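Local coordinates for protein serpin B3 (Homo sapiens, PDB 4ZK3) that probably inhibits papain-like cysteine proteases as an intracellular serpin and, once cleaved, makes up the psoriasis-associated Pso p27 complex, at residues Ile103-Phe108 / Lys125-Ser130; Leu38-Leu43 / Asp121-Phe126; Val328-Phe333 / Ala345-Val350. One frame throughout, in Å; residues are numbered along the deposited sequence.

Contact 1. Residues Ile103-Phe108 / Lys125-Ser130; sequences IANKLF and KFYQTS
Asn105 and Lys106 receive the incoming chain at Thr129 and Ser130, and two backbone hydrogen bonds define the join. Leu107 N gives a short, nearly straight bond to Ser130 O (2.8 Å, 172° at the hydrogen), while Ser130 N reaches Asn105 O only weakly at 3.3 Å. Ser130 thus bonds to both neighbours of Lys106, the pattern of a parallel bridge. Asn105 O also takes a CA-H...O contact from Thr129.

Side-chain packing is slight. Thr129 CG2, anti to its own N, lies against the strand backbone, 3.7 Å from Lys106 CA. On the other side of the bridge Lys106 CG passes 3.6 Å from Ser130 OG; the extended lysine continues to a salt bridge with Glu132.

Among the polar groups, Asn105 OD1 faces Tyr127 O at 2.9 Å. Both are acceptors, so no bond joins them, and the amide is positioned instead by ND2, which binds Ser36 OG. Water fills in where the chains diverge: one molecule links Asn105 N to Gln128 O, and another joins Asn105 O to Ser130 OG.

Gln128, with positive phi, turns the chain out of helix 117-127 so that strand 130-134 can start beside strand 99-110, completing the beta-alpha-beta crossover at the margin of the main serpin sheet.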
ATOM      1  N   ILE A 103      -9.901   6.109  -3.816  1.00 21.66           N
ATOM      2  CA  ILE A 103      -9.796   5.425  -2.542  1.00 22.43           C
ATOM      3  C   ILE A 103     -11.116   5.500  -1.854  1.00 23.46           C
ATOM      4  O   ILE A 103     -11.729   6.570  -1.824  1.00 24.96           O
ATOM      5  CB  ILE A 103      -8.646   6.032  -1.740  1.00 22.72           C
ATOM      6  CG1 ILE A 103      -8.320   5.190  -0.497  1.00 23.22           C
ATOM      7  CG2 ILE A 103      -8.930   7.473  -1.391  1.00 26.46           C
ATOM      8  CD1 ILE A 103      -6.943   5.470  -0.015  1.00 24.34           C
ATOM      9  N   ALA A 104     -11.516   4.415  -1.214  1.00 19.84           N
ATOM     10  CA  ALA A 104     -12.754   4.412  -0.456  1.00 21.25           C
ATOM     11  C   ALA A 104     -12.588   3.610   0.834  1.00 21.52           C
ATOM     12  O   ALA A 104     -11.824   2.616   0.884  1.00 20.16           O
ATOM     13  CB  ALA A 104     -13.826   3.761  -1.299  1.00 22.40           C
ATOM     14  N   ASN A 105     -13.379   4.004   1.820  1.00 19.31           N
ATOM     15  CA  ASN A 105     -13.463   3.397   3.101  1.00 19.23           C
ATOM     16  C   ASN A 105     -14.875   2.988   3.346  1.00 20.26           C
ATOM     17  O   ASN A 105     -15.796   3.704   2.998  1.00 20.75           O
ATOM     18  CB  ASN A 105     -13.022   4.438   4.150  1.00 18.84           C
ATOM     19  CG  ASN A 105     -11.568   4.727   4.070  1.00 20.25           C
ATOM     20  OD1 ASN A 105     -11.102   5.895   3.930  1.00 21.93           O
ATOM     21  ND2 ASN A 105     -10.820   3.688   4.130  1.00 18.29           N
ATOM     22  N   LYS A 106     -15.082   1.840   3.961  1.00 19.29           N
ATOM     23  CA  LYS A 106     -16.417   1.384   4.260  1.00 21.05           C
ATOM     24  C   LYS A 106     -16.511   0.542   5.531  1.00 19.14           C
ATOM     25  O   LYS A 106     -15.654  -0.249   5.817  1.00 18.93           O
ATOM     26  CB  LYS A 106     -16.994   0.571   3.069  1.00 25.02           C
ATOM     27  CG  LYS A 106     -18.513   0.319   3.176  1.00 28.11           C
ATOM     28  CD  LYS A 106     -19.067  -0.247   1.886  1.00 29.59           C
ATOM     29  CE  LYS A 106     -20.556  -0.510   1.955  1.00 36.18           C
ATOM     30  NZ  LYS A 106     -21.175  -0.835   0.617  1.00 35.38           N
ATOM     31  N   LEU A 107     -17.603   0.732   6.271  1.00 20.01           N
ATOM     32  CA  LEU A 107     -17.970  -0.067   7.407  1.00 19.72           C
ATOM     33  C   LEU A 107     -19.114  -1.027   7.061  1.00 19.01           C
ATOM     34  O   LEU A 107     -20.196  -0.625   6.678  1.00 20.39           O
ATOM     35  CB  LEU A 107     -18.324   0.830   8.599  1.00 20.19           C
ATOM     36  CG  LEU A 107     -18.969   0.123   9.793  1.00 22.53           C
ATOM     37  CD1 LEU A 107     -18.105  -0.964  10.374  1.00 25.56           C
ATOM     38  CD2 LEU A 107     -19.355   1.061  10.900  1.00 27.09           C
ATOM     39  N   PHE A 108     -18.872  -2.306   7.247  1.00 22.31           N
ATOM     40  CA  PHE A 108     -19.899  -3.317   7.122  1.00 21.83           C
ATOM     41  C   PHE A 108     -20.169  -3.782   8.575  1.00 23.85           C
ATOM     42  O   PHE A 108     -19.304  -4.349   9.238  1.00 24.80           O
ATOM     43  CB  PHE A 108     -19.462  -4.507   6.280  1.00 23.20           C
ATOM     44  CG  PHE A 108     -19.254  -4.211   4.810  1.00 23.45           C
ATOM     45  CD1 PHE A 108     -17.989  -3.782   4.334  1.00 25.38           C
ATOM     46  CD2 PHE A 108     -20.261  -4.381   3.896  1.00 25.22           C
ATOM     47  CE1 PHE A 108     -17.774  -3.501   2.983  1.00 23.86           C
ATOM     48  CE2 PHE A 108     -20.036  -4.129   2.533  1.00 23.98           C
ATOM     49  CZ  PHE A 108     -18.798  -3.700   2.094  1.00 24.68           C
ATOM     50  N   LYS A 125     -16.879  11.565   8.578  1.00 30.31           N
ATOM     51  CA  LYS A 125     -16.227  12.839   8.403  1.00 34.72           C
ATOM     52  C   LYS A 125     -14.712  12.784   8.100  1.00 31.00           C
ATOM     53  O   LYS A 125     -14.264  13.477   7.212  1.00 32.49           O
ATOM     54  CB  LYS A 125     -16.404  13.663   9.659  1.00 38.27           C
ATOM     55  CG  LYS A 125     -15.701  15.014   9.608  1.00 41.93           C
ATOM     56  CD  LYS A 125     -15.451  15.523  11.025  1.00 49.83           C
ATOM     57  CE  LYS A 125     -14.980  16.965  11.054  1.00 50.44           C
ATOM     58  NZ  LYS A 125     -15.094  17.434  12.460  1.00 54.61           N
ATOM     59  N   PHE A 126     -13.929  12.047   8.880  1.00 27.26           N
ATOM     60  CA  PHE A 126     -12.461  11.999   8.622  1.00 26.80           C
ATOM     61  C   PHE A 126     -12.008  11.035   7.504  1.00 26.47           C
ATOM     62  O   PHE A 126     -10.989  11.305   6.832  1.00 25.79           O
ATOM     63  CB  PHE A 126     -11.683  11.692   9.892  1.00 31.85           C
ATOM     64  CG  PHE A 126     -11.911  12.698  10.971  1.00 36.88           C
ATOM     65  CD1 PHE A 126     -11.406  13.983  10.843  1.00 37.18           C
ATOM     66  CD2 PHE A 126     -12.698  12.380  12.080  1.00 40.20           C
ATOM     67  CE1 PHE A 126     -11.662  14.929  11.823  1.00 42.34           C
ATOM     68  CE2 PHE A 126     -12.958  13.325  13.055  1.00 44.35           C
ATOM     69  CZ  PHE A 126     -12.437  14.600  12.927  1.00 42.24           C
ATOM     70  N   TYR A 127     -12.763   9.949   7.316  1.00 23.31           N
ATOM     71  CA  TYR A 127     -12.363   8.856   6.415  1.00 22.85           C
ATOM     72  C   TYR A 127     -13.356   8.668   5.295  1.00 23.09           C
ATOM     73  O   TYR A 127     -13.203   7.780   4.484  1.00 20.17           O
ATOM     74  CB  TYR A 127     -12.230   7.550   7.215  1.00 23.00           C
ATOM     75  CG  TYR A 127     -11.040   7.599   8.084  1.00 25.01           C
ATOM     76  CD1 TYR A 127      -9.778   7.280   7.587  1.00 26.57           C
ATOM     77  CD2 TYR A 127     -11.133   8.094   9.369  1.00 26.09           C
ATOM     78  CE1 TYR A 127      -8.663   7.383   8.390  1.00 29.94           C
ATOM     79  CE2 TYR A 127     -10.005   8.226  10.164  1.00 28.47           C
ATOM     80  CZ  TYR A 127      -8.798   7.862   9.689  1.00 27.16           C
ATOM     81  OH  TYR A 127      -7.690   8.012  10.489  1.00 27.06           O
ATOM     82  N   GLN A 128     -14.388   9.525   5.231  1.00 23.52           N
ATOM     83  CA  GLN A 128     -15.375   9.466   4.139  1.00 24.39           C
ATOM     84  C   GLN A 128     -16.016   8.082   4.107  1.00 22.47           C
ATOM     85  O   GLN A 128     -16.430   7.590   3.072  1.00 24.04           O
ATOM     86  CB  GLN A 128     -14.737   9.801   2.788  1.00 27.20           C
ATOM     87  CG  GLN A 128     -13.846  11.039   2.761  1.00 35.22           C
ATOM     88  CD  GLN A 128     -13.161  11.308   1.358  1.00 40.13           C
ATOM     89  OE1 GLN A 128     -12.810  10.392   0.576  1.00 38.16           O
ATOM     90  NE2 GLN A 128     -12.959  12.590   1.066  1.00 44.45           N
ATOM     91  N   THR A 129     -16.120   7.442   5.260  1.00 22.44           N
ATOM     92  CA  THR A 129     -16.570   6.084   5.335  1.00 22.03           C
ATOM     93  C   THR A 129     -18.110   5.994   5.101  1.00 28.03           C
ATOM     94  O   THR A 129     -18.875   6.700   5.762  1.00 30.94           O
ATOM     95  CB  THR A 129     -16.189   5.512   6.707  1.00 21.92           C
ATOM     96  OG1 THR A 129     -14.762   5.670   6.891  1.00 20.35           O
ATOM     97  CG2 THR A 129     -16.562   4.032   6.777  1.00 21.51           C
ATOM     98  N   SER A 130     -18.554   5.088   4.229  1.00 26.67           N
ATOM     99  CA  SER A 130     -19.978   4.777   4.121  1.00 27.24           C
ATOM    100  C   SER A 130     -20.211   3.519   4.941  1.00 24.95           C
ATOM    101  O   SER A 130     -19.266   2.837   5.320  1.00 25.17           O
ATOM    102  CB  SER A 130     -20.397   4.569   2.645  1.00 26.61           C
ATOM    103  OG  SER A 130     -19.601   3.536   2.074  1.00 29.73           O
TER
HETATM  104  O   HOH W   1     -13.781   7.843  -0.528  1.00 46.56           O
HETATM  105  O   HOH W   2     -14.821   6.538   1.175  1.00 22.21           O
HETATM  106  O   HOH W   3     -17.353   4.122   0.797  1.00 33.74           O

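Contact 2. Residues Leu38-Leu43 / Asp121-Phe126; sequences LGMVLL and DAIKKF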
ATOM      1  N   LEU A  38      -6.533   1.250   9.706  1.00 19.39           N
ATOM      2  CA  LEU A  38      -6.200   1.291  11.142  1.00 20.95           C
ATOM      3  C   LEU A  38      -6.580   2.637  11.779  1.00 22.13           C
ATOM      4  O   LEU A  38      -6.846   2.698  12.954  1.00 22.88           O
ATOM      5  CB  LEU A  38      -4.726   0.940  11.336  1.00 21.38           C
ATOM      6  CG  LEU A  38      -4.396  -0.485  10.912  1.00 21.75           C
ATOM      7  CD1 LEU A  38      -2.930  -0.774  11.136  1.00 23.48           C
ATOM      8  CD2 LEU A  38      -5.311  -1.489  11.613  1.00 24.19           C
ATOM      9  N   GLY A  39      -6.610   3.696  10.973  1.00 22.12           N
ATOM     10  CA  GLY A  39      -7.036   5.008  11.383  1.00 21.32           C
ATOM     11  C   GLY A  39      -8.491   4.959  11.788  1.00 23.13           C
ATOM     12  O   GLY A  39      -8.887   5.558  12.781  1.00 20.69           O
ATOM     13  N   MET A  40      -9.310   4.264  10.987  1.00 20.61           N
ATOM     14  CA  MET A  40     -10.707   4.061  11.343  1.00 19.76           C
ATOM     15  C   MET A  40     -10.899   3.262  12.632  1.00 20.93           C
ATOM     16  O   MET A  40     -11.834   3.564  13.420  1.00 24.37           O
ATOM     17  CB  MET A  40     -11.451   3.365  10.218  1.00 19.38           C
ATOM     18  CG  MET A  40     -11.687   4.193   8.967  1.00 18.91           C
ATOM     19  SD  MET A  40     -12.820   3.329   7.822  1.00 21.25           S
ATOM     20  CE  MET A  40     -11.704   2.112   7.146  1.00 19.85           C
ATOM     21  N   VAL A  41     -10.020   2.297  12.878  1.00 20.22           N
ATOM     22  CA  VAL A  41      -9.998   1.584  14.178  1.00 23.32           C
ATOM     23  C   VAL A  41      -9.611   2.527  15.348  1.00 26.60           C
ATOM     24  O   VAL A  41     -10.275   2.578  16.374  1.00 24.34           O
ATOM     25  CB  VAL A  41      -9.007   0.431  14.151  1.00 23.47           C
ATOM     26  CG1 VAL A  41      -8.943  -0.228  15.539  1.00 24.95           C
ATOM     27  CG2 VAL A  41      -9.338  -0.606  13.060  1.00 23.13           C
ATOM     28  N   LEU A  42      -8.565   3.332  15.152  1.00 27.77           N
ATOM     29  CA  LEU A  42      -8.092   4.274  16.186  1.00 28.64           C
ATOM     30  C   LEU A  42      -9.173   5.220  16.676  1.00 31.22           C
ATOM     31  O   LEU A  42      -9.334   5.411  17.865  1.00 30.15           O
ATOM     32  CB  LEU A  42      -6.949   5.118  15.609  1.00 28.89           C
ATOM     33  CG  LEU A  42      -6.210   6.122  16.513  1.00 30.53           C
ATOM     34  CD1 LEU A  42      -5.879   5.505  17.855  1.00 31.48           C
ATOM     35  CD2 LEU A  42      -4.947   6.619  15.821  1.00 29.13           C
ATOM     36  N   LEU A  43      -9.900   5.834  15.747  1.00 26.97           N
ATOM     37  CA  LEU A  43     -11.049   6.658  16.074  1.00 28.23           C
ATOM     38  C   LEU A  43     -12.015   6.021  17.085  1.00 27.29           C
ATOM     39  O   LEU A  43     -12.722   6.723  17.791  1.00 28.92           O
ATOM     40  CB  LEU A  43     -11.791   6.975  14.768  1.00 30.53           C
ATOM     41  CG  LEU A  43     -12.356   8.331  14.438  1.00 36.89           C
ATOM     42  CD1 LEU A  43     -11.661   9.490  15.125  1.00 36.69           C
ATOM     43  CD2 LEU A  43     -12.381   8.486  12.903  1.00 36.90           C
ATOM     44  N   ASP A 121     -20.439   9.237  12.900  1.00 26.33           N
ATOM     45  CA  ASP A 121     -20.162  10.578  12.398  1.00 27.73           C
ATOM     46  C   ASP A 121     -18.693  10.812  12.175  1.00 26.24           C
ATOM     47  O   ASP A 121     -18.297  11.422  11.163  1.00 28.46           O
ATOM     48  CB  ASP A 121     -20.735  11.682  13.317  1.00 28.86           C
ATOM     49  CG  ASP A 121     -22.223  11.587  13.438  1.00 31.30           C
ATOM     50  OD1 ASP A 121     -22.883  11.014  12.554  1.00 31.20           O
ATOM     51  OD2 ASP A 121     -22.740  12.041  14.455  1.00 34.49           O
ATOM     52  N   ALA A 122     -17.855  10.294  13.068  1.00 26.94           N
ATOM     53  CA  ALA A 122     -16.445  10.572  12.963  1.00 25.73           C
ATOM     54  C   ALA A 122     -15.777   9.854  11.745  1.00 27.98           C
ATOM     55  O   ALA A 122     -14.940  10.460  11.025  1.00 26.55           O
ATOM     56  CB  ALA A 122     -15.733  10.194  14.250  1.00 27.54           C
ATOM     57  N   ILE A 123     -16.122   8.576  11.523  1.00 25.63           N
ATOM     58  CA  ILE A 123     -15.533   7.881  10.368  1.00 24.28           C
ATOM     59  C   ILE A 123     -16.076   8.458   9.067  1.00 27.04           C
ATOM     60  O   ILE A 123     -15.334   8.623   8.110  1.00 25.09           O
ATOM     61  CB  ILE A 123     -15.685   6.350  10.430  1.00 23.61           C
ATOM     62  CG1 ILE A 123     -17.125   5.884  10.466  1.00 22.22           C
ATOM     63  CG2 ILE A 123     -14.850   5.799  11.550  1.00 24.08           C
ATOM     64  CD1 ILE A 123     -17.139   4.385  10.660  1.00 24.06           C
ATOM     65  N   LYS A 124     -17.366   8.833   9.058  1.00 26.22           N
ATOM     66  CA  LYS A 124     -17.929   9.505   7.907  1.00 30.52           C
ATOM     67  C   LYS A 124     -17.156  10.778   7.564  1.00 29.77           C
ATOM     68  O   LYS A 124     -16.776  11.008   6.404  1.00 28.32           O
ATOM     69  CB  LYS A 124     -19.436   9.758   8.068  1.00 33.80           C
ATOM     70  CG  LYS A 124     -20.309   8.475   8.083  1.00 38.76           C
ATOM     71  CD  LYS A 124     -21.802   8.744   8.365  1.00 38.06           C
ATOM     72  CE  LYS A 124     -22.545   7.484   8.648  1.00 36.21           C
ATOM     73  NZ  LYS A 124     -23.973   7.744   8.921  1.00 42.85           N
ATOM     74  N   LYS A 125     -16.879  11.565   8.578  1.00 30.31           N
ATOM     75  CA  LYS A 125     -16.227  12.839   8.403  1.00 34.72           C
ATOM     76  C   LYS A 125     -14.712  12.784   8.100  1.00 31.00           C
ATOM     77  O   LYS A 125     -14.264  13.477   7.212  1.00 32.49           O
ATOM     78  CB  LYS A 125     -16.404  13.663   9.659  1.00 38.27           C
ATOM     79  CG  LYS A 125     -15.701  15.014   9.608  1.00 41.93           C
ATOM     80  CD  LYS A 125     -15.451  15.523  11.025  1.00 49.83           C
ATOM     81  CE  LYS A 125     -14.980  16.965  11.054  1.00 50.44           C
ATOM     82  NZ  LYS A 125     -15.094  17.434  12.460  1.00 54.61           N
ATOM     83  N   PHE A 126     -13.929  12.047   8.880  1.00 27.26           N
ATOM     84  CA  PHE A 126     -12.461  11.999   8.622  1.00 26.80           C
ATOM     85  C   PHE A 126     -12.008  11.035   7.504  1.00 26.47           C
ATOM     86  O   PHE A 126     -10.989  11.305   6.832  1.00 25.79           O
ATOM     87  CB  PHE A 126     -11.683  11.692   9.892  1.00 31.85           C
ATOM     88  CG  PHE A 126     -11.911  12.698  10.971  1.00 36.88           C
ATOM     89  CD1 PHE A 126     -11.406  13.983  10.843  1.00 37.18           C
ATOM     90  CD2 PHE A 126     -12.698  12.380  12.080  1.00 40.20           C
ATOM     91  CE1 PHE A 126     -11.662  14.929  11.823  1.00 42.34           C
ATOM     92  CE2 PHE A 126     -12.958  13.325  13.055  1.00 44.35           C
ATOM     93  CZ  PHE A 126     -12.437  14.600  12.927  1.00 42.24           C
TER
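Leu43, the last residue of the 38-43 segment, packs against Ala122, Ile123 and Phe126 of helix 117-127, and so joins helices 31-42 and 117-127 of the serpin scaffold, conventionally B and E. No hydrogen bond crosses between the two segments; the contact is one of methyl groups and a ring, and most of it passes through this leucine.

The CB of Leu43 is directed at the opposing helix and carries the branch into it. CG comes next, 3.9 Å from Ala122 CB, whose small methyl lets the leucine approach closely. From there the side chain forks. CD1 runs out beside the same alanine and lies 4.3 Å from Phe126 CD2. CD2 goes deeper, to the helix backbone, where it sits 3.7 Å from Ala122 O; it also meets Ile123 CG2 at 3.9 Å and Phe126 CD2 at 4.0 Å. One methyl therefore touches three residues of the helix. Neither torsion of the leucine is staggered (chi1 -138°, chi2 26°), which suggests that its shape yields to these neighbours.

Ile123 supplies its CG2 branch, set anti to its carbonyl carbon, to both Leu43 and the preceding helical turn, where Met40 CB is a looser neighbour. The Phe126 ring, met obliquely by the leucine, also forms an edge-to-face pair with His83. Next to Ile123 CG2, at 4.2 Å, lies Met40 O, a carbonyl oxygen that is hydrogen-bonded to the hydroxyl of Tyr119.

Contact 3. Residues Val328-Phe333 / Ala345-Val350; sequences VLHKAF and AATAVV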
ATOM      1  N   VAL A 328      -6.769  -8.898  10.451  1.00 26.06           N
ATOM      2  CA  VAL A 328      -6.413  -7.767   9.590  1.00 25.27           C
ATOM      3  C   VAL A 328      -5.739  -8.388   8.384  1.00 25.85           C
ATOM      4  O   VAL A 328      -4.726  -9.092   8.535  1.00 28.14           O
ATOM      5  CB  VAL A 328      -5.457  -6.753  10.232  1.00 24.81           C
ATOM      6  CG1 VAL A 328      -5.201  -5.546   9.297  1.00 24.98           C
ATOM      7  CG2 VAL A 328      -6.045  -6.248  11.530  1.00 26.56           C
ATOM      8  N   LEU A 329      -6.360  -8.185   7.225  1.00 24.83           N
ATOM      9  CA  LEU A 329      -5.948  -8.770   5.964  1.00 26.17           C
ATOM     10  C   LEU A 329      -5.666  -7.680   4.900  1.00 22.98           C
ATOM     11  O   LEU A 329      -6.338  -6.641   4.863  1.00 22.45           O
ATOM     12  CB  LEU A 329      -7.035  -9.666   5.434  1.00 26.69           C
ATOM     13  CG  LEU A 329      -7.468 -10.818   6.330  1.00 28.47           C
ATOM     14  CD1 LEU A 329      -8.422 -11.605   5.505  1.00 31.90           C
ATOM     15  CD2 LEU A 329      -6.297 -11.687   6.722  1.00 29.46           C
ATOM     16  N   HIS A 330      -4.682  -7.945   4.063  1.00 21.00           N
ATOM     17  CA  HIS A 330      -4.281  -7.043   2.971  1.00 19.88           C
ATOM     18  C   HIS A 330      -3.960  -7.846   1.750  1.00 21.40           C
ATOM     19  O   HIS A 330      -3.292  -8.899   1.838  1.00 21.51           O
ATOM     20  CB  HIS A 330      -3.057  -6.250   3.386  1.00 18.60           C
ATOM     21  CG  HIS A 330      -2.670  -5.152   2.443  1.00 19.39           C
ATOM     22  ND1 HIS A 330      -3.385  -3.971   2.319  1.00 19.11           N
ATOM     23  CD2 HIS A 330      -1.615  -5.031   1.609  1.00 18.75           C
ATOM     24  CE1 HIS A 330      -2.793  -3.183   1.429  1.00 17.05           C
ATOM     25  NE2 HIS A 330      -1.746  -3.817   0.963  1.00 17.92           N
ATOM     26  N   LYS A 331      -4.364  -7.315   0.607  1.00 22.80           N
ATOM     27  CA  LYS A 331      -4.067  -7.895  -0.670  1.00 22.71           C
ATOM     28  C   LYS A 331      -3.801  -6.789  -1.714  1.00 22.50           C
ATOM     29  O   LYS A 331      -4.465  -5.770  -1.768  1.00 22.28           O
ATOM     30  CB  LYS A 331      -5.253  -8.791  -1.068  1.00 23.95           C
ATOM     31  CG  LYS A 331      -4.905  -9.782  -2.145  1.00 29.09           C
ATOM     32  CD  LYS A 331      -6.031 -10.771  -2.400  1.00 32.02           C
ATOM     33  CE  LYS A 331      -5.668 -11.675  -3.562  1.00 35.74           C
ATOM     34  NZ  LYS A 331      -6.688 -12.755  -3.682  1.00 38.54           N
ATOM     35  N   ALA A 332      -2.863  -7.026  -2.602  1.00 20.56           N
ATOM     36  CA  ALA A 332      -2.387  -5.975  -3.499  1.00 20.59           C
ATOM     37  C   ALA A 332      -1.964  -6.553  -4.842  1.00 20.08           C
ATOM     38  O   ALA A 332      -1.534  -7.716  -4.925  1.00 19.43           O
ATOM     39  CB  ALA A 332      -1.238  -5.177  -2.862  1.00 19.10           C
ATOM     40  N   PHE A 333      -2.101  -5.727  -5.873  1.00 17.80           N
ATOM     41  CA  PHE A 333      -1.864  -6.082  -7.287  1.00 18.66           C
ATOM     42  C   PHE A 333      -1.180  -4.923  -7.995  1.00 19.91           C
ATOM     43  O   PHE A 333      -1.572  -3.754  -7.810  1.00 19.85           O
ATOM     44  CB  PHE A 333      -3.251  -6.277  -7.940  1.00 18.78           C
ATOM     45  CG  PHE A 333      -3.228  -6.390  -9.461  1.00 19.95           C
ATOM     46  CD1 PHE A 333      -3.239  -5.250 -10.279  1.00 21.07           C
ATOM     47  CD2 PHE A 333      -3.264  -7.641 -10.066  1.00 22.35           C
ATOM     48  CE1 PHE A 333      -3.199  -5.356 -11.691  1.00 22.23           C
ATOM     49  CE2 PHE A 333      -3.295  -7.763 -11.488  1.00 23.17           C
ATOM     50  CZ  PHE A 333      -3.263  -6.612 -12.288  1.00 21.88           C
ATOM     51  N   ALA A 345      -5.198  -2.161  -4.159  1.00 17.86           N
ATOM     52  CA  ALA A 345      -5.004  -2.886  -2.882  1.00 15.29           C
ATOM     53  C   ALA A 345      -6.199  -2.711  -2.033  1.00 15.97           C
ATOM     54  O   ALA A 345      -7.048  -1.808  -2.280  1.00 15.10           O
ATOM     55  CB  ALA A 345      -3.750  -2.428  -2.159  1.00 15.17           C
ATOM     56  N   ALA A 346      -6.306  -3.569  -1.035  1.00 14.88           N
ATOM     57  CA  ALA A 346      -7.347  -3.372  -0.097  1.00 16.06           C
ATOM     58  C   ALA A 346      -6.962  -3.973   1.233  1.00 16.24           C
ATOM     59  O   ALA A 346      -6.165  -4.921   1.283  1.00 16.56           O
ATOM     60  CB  ALA A 346      -8.677  -3.943  -0.613  1.00 16.60           C
ATOM     61  N   THR A 347      -7.536  -3.424   2.303  1.00 15.84           N
ATOM     62  CA  THR A 347      -7.325  -3.880   3.657  1.00 16.62           C
ATOM     63  C   THR A 347      -8.653  -4.082   4.353  1.00 18.96           C
ATOM     64  O   THR A 347      -9.531  -3.230   4.288  1.00 17.96           O
ATOM     65  CB  THR A 347      -6.497  -2.817   4.429  1.00 18.56           C
ATOM     66  OG1 THR A 347      -5.308  -2.464   3.687  1.00 17.11           O
ATOM     67  CG2 THR A 347      -6.169  -3.288   5.806  1.00 18.07           C
ATOM     68  N   ALA A 348      -8.787  -5.226   5.028  1.00 18.50           N
ATOM     69  CA  ALA A 348      -9.967  -5.551   5.821  1.00 19.64           C
ATOM     70  C   ALA A 348      -9.579  -5.740   7.281  1.00 19.63           C
ATOM     71  O   ALA A 348      -8.626  -6.434   7.582  1.00 18.49           O
ATOM     72  CB  ALA A 348     -10.624  -6.841   5.286  1.00 22.27           C
ATOM     73  N   VAL A 349     -10.339  -5.141   8.176  1.00 19.91           N
ATOM     74  CA  VAL A 349     -10.193  -5.329   9.601  1.00 21.23           C
ATOM     75  C   VAL A 349     -11.518  -5.922  10.106  1.00 23.82           C
ATOM     76  O   VAL A 349     -12.608  -5.326   9.867  1.00 21.90           O
ATOM     77  CB  VAL A 349      -9.973  -3.965  10.278  1.00 22.22           C
ATOM     78  CG1 VAL A 349     -10.028  -4.069  11.837  1.00 24.58           C
ATOM     79  CG2 VAL A 349      -8.658  -3.321   9.750  1.00 20.34           C
ATOM     80  N   VAL A 350     -11.422  -7.093  10.753  1.00 24.36           N
ATOM     81  CA  VAL A 350     -12.584  -7.888  11.207  1.00 26.91           C
ATOM     82  C   VAL A 350     -12.654  -7.924  12.723  1.00 28.05           C
ATOM     83  O   VAL A 350     -11.654  -8.163  13.376  1.00 27.09           O
ATOM     84  CB  VAL A 350     -12.469  -9.343  10.746  1.00 28.75           C
ATOM     85  CG1 VAL A 350     -13.700 -10.153  11.150  1.00 27.77           C
ATOM     86  CG2 VAL A 350     -12.290  -9.413   9.256  1.00 26.95           C
TER
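An antiparallel beta hairpin made of strands 325-336 and 340-351 contains this contact, its two segments running at 169° to each other. Leu329 and Ala348 form a hydrogen-bonded pair, with Leu329 N to Ala348 O at 2.9 Å and Ala348 N to Leu329 O at 2.8 Å; the first donor lies in the carbonyl plane, the second is tilted 18° from it. Two residues along, Lys331 and Ala346 repeat the pair of hydrogen bonds, slightly longer. CA-H...O contacts fill the spaces between, such as Thr347 CA to Leu329 O.

Strand 340-351 lies between strands 174-185 and 325-336, where the cleaved reactive-centre loop of a serpin inserts as an extra strand. Its alanine-rich sequence is consistent with that role, small side chains such as those of Ala345, Ala346 and Ala348 probably being easy to accommodate in the middle of a sheet.

His330 and Thr347 share the face turned to helix 31-42, in what serpin nomenclature calls the shutter region. With CG anti to its N (chi1 -171°), the histidine leans over the neighbouring strand, and Thr347 OG1 meets ND1 at the ring edge, 2.8 Å away. The ring is held a second time, NE2 accepting from the backbone N of Ser30, which makes ND1 the probable proton carrier; the threonine hydroxyl also bonds Ser33 OG, so a buried polar chain links the sheet to the start of the helix. Ala345 CB approaches His330 CE1 obliquely at 3.8 Å and Ala332 CB at the same distance. Farther along this face Val328 and Val349 lie side by side, with Val328 CG1 4.1 Å from Val349 CG2.

Helix 31-42 brings the three contacts together. Contact 1 and contact 2 have centres 8 Å apart and share Lys125 and Phe126 on helix 117-127; Thr129 OG1 also lies 3.2 Å from Met40 SD. Contact 3, about 17 Å from contact 2 between centres, meets the same helix from the sheet side, where Val41 CG2 packs on Val349 CG1. Contacts 1 and 3 do not touch, although both reach the main sheet. Along the chain contact 2 opens first, at 38-43, contacts 1 and 2 end on the same stretch, and contact 3 follows. Strand 340-351, in the position of an inserted reactive-centre loop, thus packs against elements from the first third of the chain.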